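Local coordinates for putative O-GlcNAcase nagJ (Clostridium perfringens, PDB 6PV5), which probably acts as a family 84 glycoside hydrolase with hexosaminidase activity, this chain being the N-terminal part, with the catalytic barrel, of a longer protein, at residues V370-N375 / R397-W402; L401-P406 / S432-N437. All coordinates share one frame; numbering follows the deposited sequence.

Contact 1 of 2, residues V370-N375 / R397-W402; sequences VMWTGN and RKMMLW
With CG of M371 beside its backbone N and the chain bent at the last torsion (chi3 -62°), its methyl turns back to W402, whose own CG stands anti to the backbone N (chi1 173°). The two meet inside the closed parallel barrel of the catalytic domain, where strands 369-372 and 399-403 are neighbours joined in a beta-alpha-beta crossover through helix 385-395. M371 CE lies in the plane of the indole, at its edge, 3.8 Å from W402 CE3. The sulfur sits at the same edge, SD being 5.2 Å from the centroid of the six-membered ring: a Met-aromatic contact. Behind it, M371 CG packs 3.8 Å from M400 CB.

The outer side of the sheet belongs to V370, W372, M399 and L401. L401 CD1 hangs over a face of the W372 indole, 4.1 Å from the centre of its six-membered ring, as a CH-pi contact, while M399 CB comes in obliquely on W372 CZ3. A388 and V391 of helix 385-395 also pack against W372, so the ring is wedged between sheet and helix. Further down, V370 CG1 rests 3.6 Å from M399 CE, the two side chains running alongside each other.

Three backbone bonds hold the strands in parallel pairing: M400 N to V370 O, W372 N to M400 O, and W402 N to W372 O. Just past the end of strand 370-372, one water bridges the two segments, giving one proton to T373 O at 2.9 Å and another to W402 O at 2.7 Å.

Contact 2 of 2, residues L401-P406 / S432-N437; sequences LWWNYP and SGFIVN
N437 reaches from the end of strand 433-436 toward N404 and the indole of W402, across the seam between the seventh and eighth strands of the (beta/alpha)8 barrel. Its CG is anti to the backbone N (chi1 -165°), which carries the amide alongside that of N404. At the base, N437 CB lies 3.6 Å from both W403 O and N404 OD1. One atom on, CG passes near W402 NE1. At the tip, ND2 gives a nearly straight hydrogen bond to N404 OD1 (3.0 Å, 173° at the hydrogen), with the acceptor in the plane of the N437 amide, and it also lies at the edge of the W402 indole. The other branch, OD1, has a weak bond to G194 N.

Below this polar end the strands are joined by four backbone bonds: L401 N to G433 O, I435 N to L401 O, W403 N to I435 O and N437 N to W403 O. W403 O also takes a weak bond from Y405 N, closing the inverse gamma turn centred on N404. On the outer side, F434 CE1 presses on W403 CB at 3.5 Å, and the F434 ring makes an edge-to-face pair with Y455 of helix 446-457. Past the turn, the cis peptide bond leads into P406, whose CD packs 3.6 Å from V436 CG1.

N404 OD1 has a second donor, W402 NE1 at 2.9 Å: the oxygen lies in the indole plane, but the N-H comes from above the N404 carbonyl plane, 46° out of it. ND2 of N404 is bonded to V377 O. Flipped, the N404 amide would set its NH2 against two N-H donors and its oxygen against V377 O, so this orientation is probably held, and should restrain the W402 indole and N437 amide.

Contacts 1 and 2 are consecutive seams of one eight-stranded parallel barrel, their centres about 9 Å apart. Strand 399-403 serves both, pairing with 369-372 in contact 1 and with 431-436 in contact 2, and L401 and W402 belong to each. The three strands follow in chain order as the sixth to eighth; the last also bonds to strand 188-192, which closes the ring. Between the contacts, M399 O probably accepts a hydrogen bond from S432 N, and M371 packs on I435 in the interior. Both seams carry W402, whose side chain lies about 8 Å from that of D305, the predicted proton donor, so together they form part of the barrel wall near the probable active site.

Contact 1 of 2, residues V370-N375 / R397-W402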
ATOM      1  N   VAL A 370      -0.722  18.833   1.993  1.00 30.24           N
ATOM      2  CA  VAL A 370      -1.649  18.620   3.098  1.00 29.63           C
ATOM      3  C   VAL A 370      -2.340  17.266   2.933  1.00 28.91           C
ATOM      4  O   VAL A 370      -2.950  16.995   1.896  1.00 27.46           O
ATOM      5  CB  VAL A 370      -2.687  19.750   3.239  1.00 29.01           C
ATOM      6  CG1 VAL A 370      -3.600  19.537   4.439  1.00 27.70           C
ATOM      7  CG2 VAL A 370      -2.013  21.107   3.389  1.00 31.69           C
ATOM      8  N   MET A 371      -2.256  16.455   4.001  1.00 27.75           N
ATOM      9  CA  MET A 371      -2.825  15.113   4.062  1.00 28.30           C
ATOM     10  C   MET A 371      -4.180  15.178   4.756  1.00 26.83           C
ATOM     11  O   MET A 371      -4.383  15.947   5.692  1.00 24.98           O
ATOM     12  CB  MET A 371      -1.892  14.148   4.814  1.00 28.29           C
ATOM     13  CG  MET A 371      -0.598  13.892   4.028  1.00 29.55           C
ATOM     14  SD  MET A 371       0.576  12.687   4.761  1.00 35.54           S
ATOM     15  CE  MET A 371       1.023  13.441   6.322  1.00 28.26           C
ATOM     16  N   TRP A 372      -5.121  14.380   4.256  1.00 23.59           N
ATOM     17  CA  TRP A 372      -6.371  14.209   4.969  1.00 23.10           C
ATOM     18  C   TRP A 372      -6.826  12.766   4.783  1.00 22.41           C
ATOM     19  O   TRP A 372      -6.280  12.054   3.933  1.00 23.05           O
ATOM     20  CB  TRP A 372      -7.396  15.263   4.497  1.00 22.45           C
ATOM     21  CG  TRP A 372      -8.523  14.802   3.619  1.00 20.41           C
ATOM     22  CD1 TRP A 372      -9.856  14.845   3.932  1.00 21.27           C
ATOM     23  CD2 TRP A 372      -8.453  14.346   2.253  1.00 22.06           C
ATOM     24  NE1 TRP A 372     -10.614  14.427   2.866  1.00 21.13           N
ATOM     25  CE2 TRP A 372      -9.781  14.086   1.833  1.00 19.96           C
ATOM     26  CE3 TRP A 372      -7.404  14.093   1.355  1.00 20.19           C
ATOM     27  CZ2 TRP A 372     -10.084  13.602   0.561  1.00 21.48           C
ATOM     28  CZ3 TRP A 372      -7.705  13.621   0.097  1.00 22.13           C
ATOM     29  CH2 TRP A 372      -9.023  13.377  -0.299  1.00 24.16           C
ATOM     30  N   THR A 373      -7.798  12.325   5.595  1.00 23.41           N
ATOM     31  CA  THR A 373      -8.107  10.898   5.601  1.00 25.03           C
ATOM     32  C   THR A 373      -9.358  10.564   4.783  1.00 25.33           C
ATOM     33  O   THR A 373      -9.697   9.383   4.637  1.00 22.75           O
ATOM     34  CB  THR A 373      -8.224  10.386   7.045  1.00 25.61           C
ATOM     35  OG1 THR A 373      -9.262  11.134   7.688  1.00 25.59           O
ATOM     36  CG2 THR A 373      -6.925  10.499   7.822  1.00 21.56           C
ATOM     37  N   GLY A 374     -10.023  11.590   4.220  1.00 24.38           N
ATOM     38  CA  GLY A 374     -11.326  11.404   3.590  1.00 23.15           C
ATOM     39  C   GLY A 374     -12.421  11.944   4.498  1.00 21.97           C
ATOM     40  O   GLY A 374     -12.124  12.699   5.423  1.00 23.30           O
ATOM     41  N   ASN A 375     -13.679  11.547   4.273  1.00 23.77           N
ATOM     42  CA  ASN A 375     -14.768  12.165   5.035  1.00 23.70           C
ATOM     43  C   ASN A 375     -14.645  11.834   6.519  1.00 24.23           C
ATOM     44  O   ASN A 375     -15.028  12.633   7.357  1.00 27.24           O
ATOM     45  CB  ASN A 375     -16.169  11.752   4.563  1.00 25.05           C
ATOM     46  CG  ASN A 375     -16.478  12.210   3.150  1.00 29.13           C
ATOM     47  OD1 ASN A 375     -15.790  13.062   2.597  1.00 27.12           O
ATOM     48  ND2 ASN A 375     -17.511  11.648   2.553  1.00 27.60           N
ATOM     49  N   ARG A 397      -5.738  23.560  -3.419  1.00 39.94           N
ATOM     50  CA  ARG A 397      -4.621  22.736  -3.851  1.00 36.16           C
ATOM     51  C   ARG A 397      -5.076  21.280  -3.891  1.00 37.63           C
ATOM     52  O   ARG A 397      -6.045  20.903  -3.233  1.00 34.51           O
ATOM     53  CB  ARG A 397      -3.422  22.890  -2.903  1.00 33.20           C
ATOM     54  CG  ARG A 397      -3.647  22.256  -1.535  1.00 36.92           C
ATOM     55  CD  ARG A 397      -2.693  22.683  -0.441  1.00 31.22           C
ATOM     56  NE  ARG A 397      -3.056  23.992   0.065  1.00 33.85           N
ATOM     57  CZ  ARG A 397      -2.236  24.791   0.746  1.00 36.23           C
ATOM     58  NH1 ARG A 397      -0.992  24.410   1.000  1.00 33.55           N
ATOM     59  NH2 ARG A 397      -2.661  25.969   1.172  1.00 32.05           N
ATOM     60  N   LYS A 398      -4.366  20.487  -4.691  1.00 35.20           N
ATOM     61  CA  LYS A 398      -4.500  19.043  -4.678  1.00 36.91           C
ATOM     62  C   LYS A 398      -4.090  18.479  -3.314  1.00 32.77           C
ATOM     63  O   LYS A 398      -3.047  18.812  -2.762  1.00 28.75           O
ATOM     64  CB  LYS A 398      -3.689  18.435  -5.813  1.00 33.96           C
ATOM     65  CG  LYS A 398      -4.331  18.567  -7.180  1.00 38.57           C
ATOM     66  CD  LYS A 398      -3.583  17.743  -8.197  1.00 40.65           C
ATOM     67  CE  LYS A 398      -4.210  17.734  -9.569  1.00 44.41           C
ATOM     68  NZ  LYS A 398      -3.823  16.507 -10.303  1.00 47.45           N
ATOM     69  N   MET A 399      -4.960  17.639  -2.758  1.00 31.48           N
ATOM     70  CA  MET A 399      -4.742  17.110  -1.419  1.00 33.29           C
ATOM     71  C   MET A 399      -3.900  15.834  -1.519  1.00 29.68           C
ATOM     72  O   MET A 399      -3.728  15.296  -2.613  1.00 31.35           O
ATOM     73  CB  MET A 399      -6.104  16.807  -0.788  1.00 30.62           C
ATOM     74  CG  MET A 399      -6.932  18.073  -0.572  1.00 31.35           C
ATOM     75  SD  MET A 399      -6.140  19.322   0.481  1.00 35.18           S
ATOM     76  CE  MET A 399      -6.192  18.584   2.114  1.00 33.54           C
ATOM     77  N   MET A 400      -3.404  15.346  -0.377  1.00 29.18           N
ATOM     78  CA  MET A 400      -2.813  14.010  -0.306  1.00 29.39           C
ATOM     79  C   MET A 400      -3.685  13.097   0.571  1.00 25.93           C
ATOM     80  O   MET A 400      -4.086  13.478   1.661  1.00 24.69           O
ATOM     81  CB  MET A 400      -1.393  14.102   0.270  1.00 27.74           C
ATOM     82  CG  MET A 400      -0.474  14.888  -0.649  1.00 34.64           C
ATOM     83  SD  MET A 400       1.273  14.411  -0.626  1.00 39.40           S
ATOM     84  CE  MET A 400       1.772  14.949  -2.263  1.00 41.76           C
ATOM     85  N   LEU A 401      -4.008  11.898   0.086  1.00 24.81           N
ATOM     86  CA  LEU A 401      -4.912  11.043   0.840  1.00 24.36           C
ATOM     87  C   LEU A 401      -4.119  10.100   1.757  1.00 23.62           C
ATOM     88  O   LEU A 401      -3.344   9.279   1.282  1.00 26.59           O
ATOM     89  CB  LEU A 401      -5.812  10.279  -0.133  1.00 22.29           C
ATOM     90  CG  LEU A 401      -6.749   9.245   0.513  1.00 25.10           C
ATOM     91  CD1 LEU A 401      -7.744   9.878   1.502  1.00 21.80           C
ATOM     92  CD2 LEU A 401      -7.484   8.441  -0.555  1.00 23.05           C
ATOM     93  N   TRP A 402      -4.287  10.268   3.070  1.00 20.61           N
ATOM     94  CA  TRP A 402      -3.773   9.338   4.049  1.00 23.21           C
ATOM     95  C   TRP A 402      -4.823   8.234   4.214  1.00 26.27           C
ATOM     96  O   TRP A 402      -5.911   8.460   4.740  1.00 23.79           O
ATOM     97  CB  TRP A 402      -3.514  10.100   5.345  1.00 24.71           C
ATOM     98  CG  TRP A 402      -3.132   9.254   6.520  1.00 29.96           C
ATOM     99  CD1 TRP A 402      -3.812   8.179   7.022  1.00 32.74           C
ATOM    100  CD2 TRP A 402      -2.004   9.453   7.392  1.00 31.35           C
ATOM    101  NE1 TRP A 402      -3.180   7.688   8.132  1.00 31.21           N
ATOM    102  CE2 TRP A 402      -2.071   8.449   8.389  1.00 32.54           C
ATOM    103  CE3 TRP A 402      -0.947  10.375   7.423  1.00 31.23           C
ATOM    104  CZ2 TRP A 402      -1.121   8.339   9.407  1.00 30.42           C
ATOM    105  CZ3 TRP A 402      -0.025  10.277   8.446  1.00 34.06           C
ATOM    106  CH2 TRP A 402      -0.115   9.278   9.421  1.00 31.79           C
TER
HETATM  107  O   HOH W   1      -1.362  18.400  -0.675  1.00 39.26           O
HETATM  108  O   HOH W   2      -8.068   7.142   5.618  1.00 19.97           O

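Contact 2 of 2, residues L401-P406 / S432-N437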
ATOM      1  N   LEU A 401      -4.008  11.898   0.086  1.00 24.81           N
ATOM      2  CA  LEU A 401      -4.912  11.043   0.840  1.00 24.36           C
ATOM      3  C   LEU A 401      -4.119  10.100   1.757  1.00 23.62           C
ATOM      4  O   LEU A 401      -3.344   9.279   1.282  1.00 26.59           O
ATOM      5  CB  LEU A 401      -5.812  10.279  -0.133  1.00 22.29           C
ATOM      6  CG  LEU A 401      -6.749   9.245   0.513  1.00 25.10           C
ATOM      7  CD1 LEU A 401      -7.744   9.878   1.502  1.00 21.80           C
ATOM      8  CD2 LEU A 401      -7.484   8.441  -0.555  1.00 23.05           C
ATOM      9  N   TRP A 402      -4.287  10.268   3.070  1.00 20.61           N
ATOM     10  CA  TRP A 402      -3.773   9.338   4.049  1.00 23.21           C
ATOM     11  C   TRP A 402      -4.823   8.234   4.214  1.00 26.27           C
ATOM     12  O   TRP A 402      -5.911   8.460   4.740  1.00 23.79           O
ATOM     13  CB  TRP A 402      -3.514  10.100   5.345  1.00 24.71           C
ATOM     14  CG  TRP A 402      -3.132   9.254   6.520  1.00 29.96           C
ATOM     15  CD1 TRP A 402      -3.812   8.179   7.022  1.00 32.74           C
ATOM     16  CD2 TRP A 402      -2.004   9.453   7.392  1.00 31.35           C
ATOM     17  NE1 TRP A 402      -3.180   7.688   8.132  1.00 31.21           N
ATOM     18  CE2 TRP A 402      -2.071   8.449   8.389  1.00 32.54           C
ATOM     19  CE3 TRP A 402      -0.947  10.375   7.423  1.00 31.23           C
ATOM     20  CZ2 TRP A 402      -1.121   8.339   9.407  1.00 30.42           C
ATOM     21  CZ3 TRP A 402      -0.025  10.277   8.446  1.00 34.06           C
ATOM     22  CH2 TRP A 402      -0.115   9.278   9.421  1.00 31.79           C
ATOM     23  N   TRP A 403      -4.524   7.062   3.664  1.00 25.00           N
ATOM     24  CA  TRP A 403      -5.544   6.028   3.574  1.00 26.00           C
ATOM     25  C   TRP A 403      -5.372   5.005   4.693  1.00 23.70           C
ATOM     26  O   TRP A 403      -4.377   4.276   4.718  1.00 23.90           O
ATOM     27  CB  TRP A 403      -5.525   5.384   2.193  1.00 21.26           C
ATOM     28  CG  TRP A 403      -6.667   4.439   2.034  1.00 25.82           C
ATOM     29  CD1 TRP A 403      -6.593   3.107   1.746  1.00 26.04           C
ATOM     30  CD2 TRP A 403      -8.059   4.743   2.225  1.00 25.18           C
ATOM     31  NE1 TRP A 403      -7.850   2.574   1.705  1.00 27.81           N
ATOM     32  CE2 TRP A 403      -8.766   3.543   2.022  1.00 26.18           C
ATOM     33  CE3 TRP A 403      -8.766   5.905   2.565  1.00 25.91           C
ATOM     34  CZ2 TRP A 403     -10.153   3.466   2.142  1.00 26.66           C
ATOM     35  CZ3 TRP A 403     -10.140   5.835   2.663  1.00 26.67           C
ATOM     36  CH2 TRP A 403     -10.814   4.626   2.473  1.00 26.83           C
ATOM     37  N   ASN A 404      -6.358   4.962   5.589  1.00 23.62           N
ATOM     38  CA  ASN A 404      -6.284   4.152   6.800  1.00 24.54           C
ATOM     39  C   ASN A 404      -6.736   2.709   6.530  1.00 25.24           C
ATOM     40  O   ASN A 404      -7.721   2.221   7.089  1.00 26.70           O
ATOM     41  CB  ASN A 404      -7.079   4.791   7.943  1.00 23.15           C
ATOM     42  CG  ASN A 404      -6.248   5.803   8.706  1.00 24.89           C
ATOM     43  OD1 ASN A 404      -5.066   5.572   8.946  1.00 25.20           O
ATOM     44  ND2 ASN A 404      -6.839   6.933   9.054  1.00 24.32           N
ATOM     45  N   TYR A 405      -5.976   2.018   5.691  1.00 24.90           N
ATOM     46  CA  TYR A 405      -6.135   0.594   5.435  1.00 24.09           C
ATOM     47  C   TYR A 405      -4.860   0.155   4.721  1.00 25.45           C
ATOM     48  O   TYR A 405      -4.386   0.883   3.839  1.00 26.93           O
ATOM     49  CB  TYR A 405      -7.362   0.400   4.537  1.00 21.44           C
ATOM     50  CG  TYR A 405      -7.718  -1.029   4.244  1.00 22.39           C
ATOM     51  CD1 TYR A 405      -8.677  -1.686   5.007  1.00 23.40           C
ATOM     52  CD2 TYR A 405      -7.072  -1.737   3.249  1.00 20.34           C
ATOM     53  CE1 TYR A 405      -9.015  -3.008   4.754  1.00 25.05           C
ATOM     54  CE2 TYR A 405      -7.405  -3.053   2.981  1.00 23.32           C
ATOM     55  CZ  TYR A 405      -8.378  -3.694   3.736  1.00 24.51           C
ATOM     56  OH  TYR A 405      -8.694  -5.003   3.491  1.00 26.66           O
ATOM     57  N   PRO A 406      -4.236  -1.010   5.038  1.00 26.01           N
ATOM     58  CA  PRO A 406      -4.784  -2.022   5.956  1.00 23.76           C
ATOM     59  C   PRO A 406      -4.690  -1.856   7.469  1.00 23.89           C
ATOM     60  O   PRO A 406      -5.078  -2.770   8.209  1.00 21.06           O
ATOM     61  CB  PRO A 406      -3.987  -3.282   5.557  1.00 23.32           C
ATOM     62  CG  PRO A 406      -2.632  -2.748   5.138  1.00 23.49           C
ATOM     63  CD  PRO A 406      -2.988  -1.456   4.407  1.00 23.69           C
ATOM     64  N   SER A 432      -3.010  14.510  -5.230  1.00 27.98           N
ATOM     65  CA  SER A 432      -1.678  14.367  -5.816  1.00 31.46           C
ATOM     66  C   SER A 432      -0.850  13.312  -5.081  1.00 34.77           C
ATOM     67  O   SER A 432       0.235  12.936  -5.538  1.00 35.20           O
ATOM     68  CB  SER A 432      -0.949  15.694  -5.754  1.00 32.14           C
ATOM     69  OG  SER A 432      -0.854  16.129  -4.397  1.00 34.32           O
ATOM     70  N   GLY A 433      -1.318  12.902  -3.896  1.00 31.03           N
ATOM     71  CA  GLY A 433      -0.595  11.909  -3.112  1.00 33.58           C
ATOM     72  C   GLY A 433      -1.516  10.818  -2.565  1.00 29.63           C
ATOM     73  O   GLY A 433      -2.625  11.100  -2.112  1.00 26.56           O
ATOM     74  N   PHE A 434      -1.026   9.580  -2.620  1.00 28.58           N
ATOM     75  CA  PHE A 434      -1.700   8.449  -2.008  1.00 29.96           C
ATOM     76  C   PHE A 434      -0.777   7.773  -0.982  1.00 31.32           C
ATOM     77  O   PHE A 434       0.330   7.357  -1.304  1.00 33.80           O
ATOM     78  CB  PHE A 434      -2.215   7.507  -3.095  1.00 28.62           C
ATOM     79  CG  PHE A 434      -2.919   6.301  -2.530  1.00 30.09           C
ATOM     80  CD1 PHE A 434      -4.078   6.450  -1.782  1.00 28.03           C
ATOM     81  CD2 PHE A 434      -2.426   5.022  -2.746  1.00 29.26           C
ATOM     82  CE1 PHE A 434      -4.727   5.345  -1.252  1.00 32.14           C
ATOM     83  CE2 PHE A 434      -3.067   3.918  -2.196  1.00 30.33           C
ATOM     84  CZ  PHE A 434      -4.215   4.081  -1.450  1.00 30.73           C
ATOM     85  N   ILE A 435      -1.234   7.705   0.269  1.00 31.38           N
ATOM     86  CA  ILE A 435      -0.426   7.239   1.382  1.00 30.16           C
ATOM     87  C   ILE A 435      -1.165   6.120   2.118  1.00 29.07           C
ATOM     88  O   ILE A 435      -2.272   6.322   2.621  1.00 29.41           O
ATOM     89  CB  ILE A 435      -0.125   8.409   2.332  1.00 31.52           C
ATOM     90  CG1 ILE A 435       0.524   9.584   1.593  1.00 34.86           C
ATOM     91  CG2 ILE A 435       0.710   7.954   3.517  1.00 32.97           C
ATOM     92  CD1 ILE A 435       0.065  10.921   2.117  1.00 40.70           C
ATOM     93  N   VAL A 436      -0.535   4.944   2.175  1.00 28.26           N
ATOM     94  CA  VAL A 436      -1.089   3.772   2.844  1.00 28.96           C
ATOM     95  C   VAL A 436      -0.589   3.708   4.280  1.00 27.57           C
ATOM     96  O   VAL A 436       0.610   3.820   4.522  1.00 27.93           O
ATOM     97  CB  VAL A 436      -0.700   2.486   2.111  1.00 31.27           C
ATOM     98  CG1 VAL A 436      -1.171   1.252   2.881  1.00 30.76           C
ATOM     99  CG2 VAL A 436      -1.235   2.505   0.692  1.00 30.01           C
ATOM    100  N   ASN A 437      -1.531   3.605   5.218  1.00 23.96           N
ATOM    101  CA  ASN A 437      -1.226   3.342   6.612  1.00 23.58           C
ATOM    102  C   ASN A 437      -1.415   1.839   6.854  1.00 25.80           C
ATOM    103  O   ASN A 437      -2.525   1.323   6.735  1.00 23.38           O
ATOM    104  CB  ASN A 437      -2.101   4.175   7.545  1.00 21.49           C
ATOM    105  CG  ASN A 437      -1.589   4.215   8.972  1.00 24.34           C
ATOM    106  OD1 ASN A 437      -0.444   3.848   9.234  1.00 26.02           O
ATOM    107  ND2 ASN A 437      -2.428   4.631   9.905  1.00 23.11           N
TER